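Niemann-Pick type C2 protein (Camponotus japonicus, PDB 3WEB) probably carries fatty acids such as the bound oleic acid inside an immunoglobulin-like beta-sandwich, and has been linked to chemical communication in worker ants. Local coordinates at residues F42-V51 and K82-E90; T103-W112 and C124-K132. All blocks are in the same frame, centred on the assembly; numbering follows the deposited sequence.

Contact 1: F42-V51 and K82-E90; sequences FTPSVDVKNV and KCPLKKDVE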
loop_
_atom_site.group_PDB
_atom_site.type_symbol
_atom_site.label_atom_id
_atom_site.label_comp_id
_atom_site.label_asym_id
_atom_site.label_seq_id
_atom_site.Cartn_x
_atom_site.Cartn_y
_atom_site.Cartn_z
ATOM N N PHE A 42 -1.790 8.450 6.208
ATOM C CA PHE A 42 -1.329 9.335 5.147
ATOM C C PHE A 42 -2.078 10.663 5.117
ATOM O O PHE A 42 -3.179 10.790 5.662
ATOM C CB PHE A 42 -1.370 8.623 3.782
ATOM C CG PHE A 42 -2.756 8.409 3.230
ATOM C CD1 PHE A 42 -3.595 7.420 3.754
ATOM C CD2 PHE A 42 -3.213 9.179 2.164
ATOM C CE1 PHE A 42 -4.867 7.212 3.237
ATOM C CE2 PHE A 42 -4.483 8.971 1.636
ATOM C CZ PHE A 42 -5.314 7.997 2.178
ATOM N N THR A 43 -1.462 11.635 4.460
ATOM C CA THR A 43 -1.985 12.988 4.375
ATOM C C THR A 43 -1.844 13.533 2.949
ATOM O O THR A 43 -0.719 13.720 2.474
ATOM C CB THR A 43 -1.221 13.943 5.320
ATOM O OG1 THR A 43 -1.172 13.398 6.646
ATOM C CG2 THR A 43 -1.897 15.302 5.366
ATOM N N PRO A 44 -2.978 13.809 2.276
ATOM C CA PRO A 44 -2.915 14.484 0.971
ATOM C C PRO A 44 -2.573 15.964 1.170
ATOM O O PRO A 44 -2.960 16.558 2.191
ATOM C CB PRO A 44 -4.342 14.332 0.424
ATOM C CG PRO A 44 -5.210 14.257 1.649
ATOM C CD PRO A 44 -4.369 13.618 2.739
ATOM N N SER A 45 -1.844 16.556 0.225
ATOM C CA SER A 45 -1.475 17.971 0.328
ATOM C C SER A 45 -2.447 18.854 -0.456
ATOM O O SER A 45 -2.314 20.086 -0.467
ATOM C CB SER A 45 -0.040 18.197 -0.147
ATOM O OG SER A 45 0.132 17.737 -1.474
ATOM N N VAL A 46 -3.401 18.201 -1.117
ATOM C CA VAL A 46 -4.490 18.840 -1.853
ATOM C C VAL A 46 -5.796 18.099 -1.561
ATOM O O VAL A 46 -5.773 16.985 -1.037
ATOM C CB VAL A 46 -4.241 18.827 -3.381
ATOM C CG1 VAL A 46 -3.020 19.670 -3.747
ATOM C CG2 VAL A 46 -4.110 17.401 -3.910
ATOM N N ASP A 47 -6.932 18.725 -1.875
ATOM C CA ASP A 47 -8.214 18.037 -1.790
ATOM C C ASP A 47 -8.262 16.941 -2.851
ATOM O O ASP A 47 -7.840 17.154 -3.980
ATOM C CB ASP A 47 -9.372 19.013 -2.000
ATOM C CG ASP A 47 -9.568 19.970 -0.834
ATOM O OD1 ASP A 47 -9.074 19.715 0.284
ATOM O OD2 ASP A 47 -10.242 20.999 -1.049
ATOM N N VAL A 48 -8.765 15.772 -2.480
ATOM C CA VAL A 48 -8.772 14.617 -3.382
ATOM C C VAL A 48 -10.195 14.099 -3.562
ATOM O O VAL A 48 -10.876 13.806 -2.582
ATOM C CB VAL A 48 -7.832 13.501 -2.852
ATOM C CG1 VAL A 48 -7.939 12.231 -3.693
ATOM C CG2 VAL A 48 -6.393 13.994 -2.801
ATOM N N LYS A 49 -10.640 13.993 -4.816
ATOM C CA LYS A 49 -12.007 13.569 -5.110
ATOM C C LYS A 49 -12.192 12.059 -5.177
ATOM O O LYS A 49 -13.239 11.546 -4.791
ATOM C CB LYS A 49 -12.510 14.218 -6.401
ATOM C CG LYS A 49 -12.928 15.669 -6.215
ATOM C CD LYS A 49 -13.512 16.264 -7.488
ATOM C CE LYS A 49 -14.777 15.551 -7.941
ATOM N NZ LYS A 49 -15.275 16.104 -9.228
ATOM N N ASN A 50 -11.183 11.356 -5.681
ATOM C CA ASN A 50 -11.214 9.898 -5.782
ATOM C C ASN A 50 -9.802 9.336 -5.669
ATOM O O ASN A 50 -8.835 9.990 -6.070
ATOM C CB ASN A 50 -11.851 9.456 -7.106
ATOM C CG ASN A 50 -12.198 7.980 -7.131
ATOM O OD1 ASN A 50 -12.800 7.446 -6.197
ATOM N ND2 ASN A 50 -11.840 7.312 -8.222
ATOM N N VAL A 51 -9.691 8.125 -5.128
ATOM C CA VAL A 51 -8.390 7.471 -4.960
ATOM C C VAL A 51 -8.362 6.145 -5.722
ATOM O O VAL A 51 -9.269 5.330 -5.579
ATOM C CB VAL A 51 -8.060 7.213 -3.468
ATOM C CG1 VAL A 51 -6.678 6.579 -3.315
ATOM C CG2 VAL A 51 -8.132 8.504 -2.666
ATOM N N LYS A 82 -13.204 7.699 3.435
ATOM C CA LYS A 82 -14.303 8.259 2.652
ATOM C C LYS A 82 -13.844 9.507 1.913
ATOM O O LYS A 82 -13.308 10.438 2.511
ATOM C CB LYS A 82 -15.510 8.592 3.535
ATOM C CG LYS A 82 -16.218 7.397 4.170
ATOM C CD LYS A 82 -17.615 7.807 4.638
ATOM C CE LYS A 82 -18.176 6.848 5.677
ATOM N NZ LYS A 82 -17.488 7.009 6.991
ATOM N N CYS A 83 -14.060 9.514 0.602
ATOM C CA CYS A 83 -13.806 10.679 -0.238
ATOM C C CYS A 83 -14.964 11.688 -0.128
ATOM O O CYS A 83 -16.085 11.303 0.194
ATOM C CB CYS A 83 -13.643 10.231 -1.692
ATOM S SG CYS A 83 -11.973 9.688 -2.133
ATOM N N PRO A 84 -14.698 12.982 -0.390
ATOM C CA PRO A 84 -13.401 13.558 -0.762
ATOM C C PRO A 84 -12.436 13.666 0.421
ATOM O O PRO A 84 -12.863 13.832 1.568
ATOM C CB PRO A 84 -13.776 14.944 -1.291
ATOM C CG PRO A 84 -15.020 15.303 -0.556
ATOM C CD PRO A 84 -15.762 14.010 -0.350
ATOM N N LEU A 85 -11.142 13.564 0.134
ATOM C CA LEU A 85 -10.115 13.742 1.155
ATOM C C LEU A 85 -9.829 15.217 1.307
ATOM O O LEU A 85 -9.675 15.941 0.316
ATOM C CB LEU A 85 -8.824 13.012 0.777
ATOM C CG LEU A 85 -8.892 11.583 0.227
ATOM C CD1 LEU A 85 -7.477 11.043 0.031
ATOM C CD2 LEU A 85 -9.709 10.657 1.118
ATOM N N LYS A 86 -9.785 15.665 2.553
ATOM C CA LYS A 86 -9.468 17.054 2.843
ATOM C C LYS A 86 -7.962 17.283 2.895
ATOM O O LYS A 86 -7.217 16.533 3.534
ATOM C CB LYS A 86 -10.098 17.484 4.167
ATOM C CG LYS A 86 -11.616 17.430 4.203
ATOM C CD LYS A 86 -12.072 17.941 5.554
ATOM C CE LYS A 86 -13.569 18.183 5.592
ATOM N NZ LYS A 86 -13.966 18.374 7.008
ATOM N N LYS A 87 -7.532 18.349 2.230
ATOM C CA LYS A 87 -6.158 18.827 2.277
ATOM C C LYS A 87 -5.627 18.865 3.719
ATOM O O LYS A 87 -6.324 19.333 4.626
ATOM C CB LYS A 87 -6.129 20.229 1.650
ATOM C CG LYS A 87 -4.810 20.966 1.722
ATOM C CD LYS A 87 -5.013 22.416 1.321
ATOM C CE LYS A 87 -3.733 23.204 1.494
ATOM N NZ LYS A 87 -2.768 22.875 0.413
ATOM N N ASP A 88 -4.417 18.336 3.917
ATOM C CA ASP A 88 -3.657 18.468 5.174
ATOM C C ASP A 88 -4.197 17.700 6.375
ATOM O O ASP A 88 -3.726 17.890 7.500
ATOM C CB ASP A 88 -3.467 19.947 5.551
ATOM C CG ASP A 88 -2.616 20.696 4.553
ATOM O OD1 ASP A 88 -1.807 20.054 3.864
ATOM O OD2 ASP A 88 -2.748 21.933 4.461
ATOM N N VAL A 89 -5.168 16.827 6.140
ATOM C CA VAL A 89 -5.742 16.029 7.220
ATOM C C VAL A 89 -5.212 14.608 7.109
ATOM O O VAL A 89 -5.357 13.970 6.063
ATOM C CB VAL A 89 -7.290 16.052 7.184
ATOM C CG1 VAL A 89 -7.880 15.125 8.236
ATOM C CG2 VAL A 89 -7.809 17.469 7.406
ATOM N N GLU A 90 -4.574 14.127 8.174
ATOM C CA GLU A 90 -4.110 12.745 8.197
ATOM C C GLU A 90 -5.271 11.798 8.414
ATOM O O GLU A 90 -6.117 12.024 9.279
ATOM C CB GLU A 90 -3.044 12.514 9.266
ATOM C CG GLU A 90 -2.365 11.155 9.107
ATOM C CD GLU A 90 -1.174 10.975 10.020
ATOM O OE1 GLU A 90 -1.316 11.208 11.236
ATOM O OE2 GLU A 90 -0.098 10.596 9.522
HETATM O O HOH W 1 0.581 11.309 6.904
#

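Contact 2: T103-W112 and C124-K132; sequences TPALSLEIMW and CVKFPAKIK. With OLA (oleic acid), chain B.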
loop_
_atom_site.group_PDB
_atom_site.type_symbol
_atom_site.label_atom_id
_atom_site.label_comp_id
_atom_site.label_asym_id
_atom_site.label_seq_id
_atom_site.Cartn_x
_atom_site.Cartn_y
_atom_site.Cartn_z
ATOM N N THR A 103 0.127 -19.344 -3.341
ATOM C CA THR A 103 1.055 -18.226 -3.479
ATOM C C THR A 103 2.497 -18.734 -3.413
ATOM O O THR A 103 2.869 -19.427 -2.457
ATOM C CB THR A 103 0.828 -17.156 -2.386
ATOM O OG1 THR A 103 -0.553 -16.777 -2.363
ATOM C CG2 THR A 103 1.682 -15.917 -2.645
ATOM N N PRO A 104 3.308 -18.403 -4.437
ATOM C CA PRO A 104 4.713 -18.809 -4.455
ATOM C C PRO A 104 5.509 -18.159 -3.328
ATOM O O PRO A 104 5.254 -17.006 -2.974
ATOM C CB PRO A 104 5.210 -18.294 -5.811
ATOM C CG PRO A 104 4.276 -17.189 -6.174
ATOM C CD PRO A 104 2.945 -17.629 -5.641
ATOM N N ALA A 105 6.447 -18.911 -2.764
ATOM C CA ALA A 105 7.366 -18.373 -1.774
ATOM C C ALA A 105 8.542 -17.702 -2.478
ATOM O O ALA A 105 9.332 -18.364 -3.160
ATOM C CB ALA A 105 7.853 -19.472 -0.843
ATOM N N LEU A 106 8.637 -16.383 -2.331
ATOM C CA LEU A 106 9.756 -15.624 -2.880
ATOM C C LEU A 106 9.989 -14.328 -2.104
ATOM O O LEU A 106 9.138 -13.900 -1.317
ATOM C CB LEU A 106 9.547 -15.325 -4.375
ATOM C CG LEU A 106 8.727 -14.102 -4.827
ATOM C CD1 LEU A 106 9.043 -13.744 -6.277
ATOM C CD2 LEU A 106 7.230 -14.310 -4.636
ATOM N N SER A 107 11.157 -13.735 -2.334
ATOM C CA SER A 107 11.499 -12.411 -1.824
ATOM C C SER A 107 11.408 -11.424 -2.978
ATOM O O SER A 107 11.900 -11.702 -4.077
ATOM C CB SER A 107 12.927 -12.398 -1.276
ATOM O OG SER A 107 13.100 -13.355 -0.247
ATOM N N LEU A 108 10.775 -10.280 -2.729
ATOM C CA LEU A 108 10.648 -9.225 -3.730
ATOM C C LEU A 108 10.415 -7.867 -3.076
ATOM O O LEU A 108 9.913 -7.788 -1.948
ATOM C CB LEU A 108 9.507 -9.537 -4.708
ATOM C CG LEU A 108 8.045 -9.275 -4.319
ATOM C CD1 LEU A 108 7.143 -9.514 -5.522
ATOM C CD2 LEU A 108 7.583 -10.105 -3.130
ATOM N N GLU A 109 10.787 -6.808 -3.783
ATOM C CA GLU A 109 10.414 -5.464 -3.365
ATOM C C GLU A 109 9.004 -5.192 -3.842
ATOM O O GLU A 109 8.633 -5.528 -4.972
ATOM C CB GLU A 109 11.345 -4.406 -3.945
ATOM C CG GLU A 109 12.693 -4.284 -3.256
ATOM C CD GLU A 109 13.499 -3.120 -3.798
ATOM O OE1 GLU A 109 13.789 -3.108 -5.015
ATOM O OE2 GLU A 109 13.834 -2.205 -3.015
ATOM N N ILE A 110 8.222 -4.579 -2.968
ATOM C CA ILE A 110 6.849 -4.228 -3.278
ATOM C C ILE A 110 6.766 -2.710 -3.342
ATOM O O ILE A 110 7.366 -2.018 -2.514
ATOM C CB ILE A 110 5.881 -4.814 -2.226
ATOM C CG1 ILE A 110 5.786 -6.332 -2.411
ATOM C CG2 ILE A 110 4.500 -4.172 -2.327
ATOM C CD1 ILE A 110 5.168 -7.061 -1.241
ATOM N N MET A 111 6.062 -2.202 -4.352
ATOM C CA MET A 111 5.774 -0.779 -4.455
ATOM C C MET A 111 4.274 -0.595 -4.482
ATOM O O MET A 111 3.576 -1.259 -5.239
ATOM C CB MET A 111 6.396 -0.166 -5.705
ATOM C CG MET A 111 7.920 -0.121 -5.694
ATOM S SD MET A 111 8.583 0.453 -7.271
ATOM C CE MET A 111 7.653 1.972 -7.492
ATOM N N TRP A 112 3.785 0.312 -3.648
ATOM C CA TRP A 112 2.355 0.466 -3.449
ATOM C C TRP A 112 2.022 1.944 -3.446
ATOM O O TRP A 112 2.590 2.713 -2.661
ATOM C CB TRP A 112 1.968 -0.206 -2.128
ATOM C CG TRP A 112 0.545 -0.051 -1.693
ATOM C CD1 TRP A 112 -0.580 -0.182 -2.464
ATOM C CD2 TRP A 112 0.090 0.202 -0.357
ATOM N NE1 TRP A 112 -1.703 0.006 -1.696
ATOM C CE2 TRP A 112 -1.323 0.243 -0.399
ATOM C CE3 TRP A 112 0.741 0.416 0.868
ATOM C CZ2 TRP A 112 -2.104 0.488 0.740
ATOM C CZ3 TRP A 112 -0.039 0.654 2.008
ATOM C CH2 TRP A 112 -1.449 0.692 1.930
ATOM N N CYS A 124 3.568 6.842 -2.269
ATOM C CA CYS A 124 4.310 5.750 -2.895
ATOM C C CYS A 124 5.175 5.122 -1.820
ATOM O O CYS A 124 6.081 5.774 -1.294
ATOM C CB CYS A 124 5.188 6.269 -4.032
ATOM S SG CYS A 124 5.875 4.979 -5.096
ATOM N N VAL A 125 4.881 3.861 -1.511
ATOM C CA VAL A 125 5.562 3.104 -0.457
ATOM C C VAL A 125 6.335 1.974 -1.114
ATOM O O VAL A 125 5.801 1.284 -1.977
ATOM C CB VAL A 125 4.543 2.492 0.530
ATOM C CG1 VAL A 125 5.252 1.693 1.619
ATOM C CG2 VAL A 125 3.655 3.581 1.141
ATOM N N LYS A 126 7.593 1.799 -0.712
ATOM C CA LYS A 126 8.430 0.728 -1.237
ATOM C C LYS A 126 9.069 -0.032 -0.079
ATOM O O LYS A 126 9.654 0.569 0.822
ATOM C CB LYS A 126 9.509 1.306 -2.150
ATOM C CG LYS A 126 10.419 0.282 -2.796
ATOM C CD LYS A 126 11.541 1.010 -3.514
ATOM C CE LYS A 126 12.183 0.158 -4.590
ATOM N NZ LYS A 126 13.374 0.880 -5.119
ATOM N N PHE A 127 8.938 -1.352 -0.088
ATOM C CA PHE A 127 9.540 -2.152 0.980
ATOM C C PHE A 127 9.893 -3.559 0.504
ATOM O O PHE A 127 9.285 -4.062 -0.455
ATOM C CB PHE A 127 8.618 -2.196 2.209
ATOM C CG PHE A 127 7.314 -2.896 1.971
ATOM C CD1 PHE A 127 6.246 -2.229 1.380
ATOM C CD2 PHE A 127 7.147 -4.218 2.363
ATOM C CE1 PHE A 127 5.039 -2.881 1.177
ATOM C CE2 PHE A 127 5.952 -4.877 2.160
ATOM C CZ PHE A 127 4.895 -4.204 1.562
ATOM N N PRO A 128 10.894 -4.191 1.148
ATOM C CA PRO A 128 11.209 -5.577 0.805
ATOM C C PRO A 128 10.294 -6.558 1.541
ATOM O O PRO A 128 10.042 -6.401 2.748
ATOM C CB PRO A 128 12.652 -5.731 1.279
ATOM C CG PRO A 128 12.763 -4.789 2.442
ATOM C CD PRO A 128 11.793 -3.663 2.195
ATOM N N ALA A 129 9.795 -7.562 0.824
ATOM C CA ALA A 129 8.963 -8.591 1.459
ATOM C C ALA A 129 9.457 -10.005 1.182
ATOM O O ALA A 129 10.151 -10.258 0.196
ATOM C CB ALA A 129 7.511 -8.450 1.030
ATOM N N LYS A 130 9.088 -10.920 2.066
ATOM C CA LYS A 130 9.364 -12.325 1.847
ATOM C C LYS A 130 8.101 -13.115 2.123
ATOM O O LYS A 130 7.607 -13.137 3.250
ATOM C CB LYS A 130 10.519 -12.799 2.726
ATOM C CG LYS A 130 11.021 -14.189 2.358
ATOM C CD LYS A 130 12.277 -14.543 3.131
ATOM C CE LYS A 130 12.673 -15.986 2.875
ATOM N NZ LYS A 130 13.814 -16.390 3.742
ATOM N N ILE A 131 7.567 -13.737 1.076
ATOM C CA ILE A 131 6.394 -14.581 1.213
ATOM C C ILE A 131 6.889 -15.947 1.663
ATOM O O ILE A 131 7.727 -16.553 0.990
ATOM C CB ILE A 131 5.605 -14.687 -0.108
ATOM C CG1 ILE A 131 5.246 -13.286 -0.621
ATOM C CG2 ILE A 131 4.355 -15.539 0.090
ATOM C CD1 ILE A 131 4.800 -13.233 -2.066
ATOM N N LYS A 132 6.387 -16.418 2.802
ATOM C CA LYS A 132 6.933 -17.624 3.448
ATOM C C LYS A 132 5.876 -18.471 4.153
ATOM O O LYS A 132 4.778 -18.017 4.467
ATOM C CB LYS A 132 8.058 -17.252 4.427
ATOM C CG LYS A 132 7.652 -16.302 5.551
ATOM C CD LYS A 132 8.789 -16.055 6.540
ATOM C CE LYS A 132 9.807 -15.060 5.998
ATOM N NZ LYS A 132 10.829 -14.651 7.004
ATOM O OXT LYS A 132 6.106 -19.651 4.429
HETATM C C1 OLA B . -6.825 -5.646 -2.829
HETATM O O1 OLA B . -7.294 -4.547 -3.208
HETATM O O2 OLA B . -6.752 -6.648 -3.577
HETATM C C2 OLA B . -6.334 -5.774 -1.403
HETATM C C3 OLA B . -4.830 -6.034 -1.372
HETATM C C4 OLA B . -4.128 -5.103 -0.391
HETATM C C5 OLA B . -3.203 -4.128 -1.105
HETATM C C6 OLA B . -2.105 -3.612 -0.184
HETATM C C7 OLA B . -0.751 -4.136 -0.647
HETATM C C8 OLA B . 0.418 -3.584 0.169
HETATM C C9 OLA B . 0.580 -4.346 1.469
HETATM C C10 OLA B . 1.277 -5.479 1.596
HETATM C C11 OLA B . 1.999 -6.148 0.448
HETATM C C12 OLA B . 1.928 -7.660 0.610
HETATM C C13 OLA B . 1.624 -8.340 -0.718
HETATM C C14 OLA B . 1.250 -9.800 -0.494
HETATM C C15 OLA B . 1.521 -10.638 -1.737
HETATM C C16 OLA B . 0.217 -11.069 -2.398
HETATM C C17 OLA B . -0.030 -12.560 -2.199
HETATM C C18 OLA B . -0.763 -13.159 -3.380
#

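Contact 1: F42-V51 and K82-E90
The ring of Phe-42 meets Leu-85 obliquely, Phe-42 CE2 lying 4.0 Å from Leu-85 CD1, while Phe-114 stacks edge-to-face with the same ring. The side chains of Phe-42 and Leu-85 cross at about a right angle, and the isobutyl group of Leu-85 fills the centre of the contact. Its CD1 also reaches Val-51 CG2, at 3.8 Å, and its CB rests against the pyrrolidine ring of Pro-44 at CG. Val-48 instead runs alongside Leu-85, pointing the same way. Their backbones form a single antiparallel bridge, with Val-48 N bonded to Leu-85 O (2.9 Å) and Leu-85 N to Val-48 O (2.7 Å). The carboxylate of Asp-47 accepts a hydrogen bond from Lys-87 N at OD1, nearly in line with its C-O bond (2.8 Å, 165° at the hydrogen). The side chain of Lys-87 reaches back to the same segment: a bend at the end of its chain (chi4 75°) brings NZ to Ser-45 O, 3.0 Å away. Its backbone belongs to the type II turn of Lys-86 to Val-89, which presents Asp-88 N to Pro-44 O of the other segment. At the outer end, Thr-43 sets CG2 against the Asp-88 backbone and OG1 beside Glu-90 CB. OG1 also hydrogen-bonds a water, at 2.7 Å, which donates to Glu-90 OE2, itself held by Ser-14 OG. With an alanine in place of Thr-43, the water bridging to Glu-90 would probably lose its hydroxyl partner, and a gap would open beside Asp-88. The contact closes one end of the sandwich, where the loop ahead of strand 91-99 folds against the exit of strand 34-44. A disulfide ties Cys-83 to Cys-74, and Phe-42, Val-48 and Val-51 pack on Ile-122 of strand 121-131.

Contact 2: T103-W112 and C124-K132
Ile-110 lies over one face of the Phe-127 ring, a CH-pi contact with CB 4.2 Å from the centroid, at a hydrogen-bonded pair of the antiparallel beta hairpin formed by strands 107-116 and 121-131. The Phe-127 ring takes this place because CG sits between its backbone N and carbonyl carbon (chi1 65°), which leans the ring back toward its partner strand. Its far edge, at CZ, meets oleic acid C11 in the ring plane at 3.7 Å, and Phe-3 packs against the same ring. Ile-110 divides its branches: CG2 follows the phenyl rim, whereas CG1, anti to the carbonyl carbon (chi1 -72°), sends CD1 to Ala-129 CB at 3.5 Å and onto the fatty chain. Trp-112 points inward on the same face of the sheet and lays its indole flat under the ligand, C8 standing over one face 3.8 Å from CD2. Farther along, Leu-106 and Ile-131 run side by side, Leu-106 CD2 lying 3.7 Å from Ile-131 CD1, and Thr-103 CG2 touches both Ile-131 CG2 and the ligand's methyl end. Ile-110, Trp-112, Phe-127 and Thr-103 thus line one side of the lipid pocket in the sandwich interior. On the reverse face, Met-111 and Lys-126 lie alongside each other through their CG atoms. The extended Lys-126 chain continues past Met-111 to Glu-109, where Lys-126 NZ and Glu-109 OE2 form a long salt bridge of 3.8 Å.

Contacts 1 and 2 lie on opposite sides of the chain's centre, about 27 Å apart between centres and about 7 Å at their nearest atoms, without touching. Contact 2 lines the oleic acid directly, whereas in contact 1 the side chain of Val-51 stays about 11 Å from it. Phe-114 touches both, its ring meeting Phe-42 of contact 1 and Trp-112 of contact 2. Two strands also run from one region to the other: Ile-122, on the strand that supplies 124-131, packs under contact 1, while Val-38 and Met-40, on the strand leading into Phe-42, touch Trp-112. The ligand carboxylate is bound separately, by Lys-69 N and Lys-70 N.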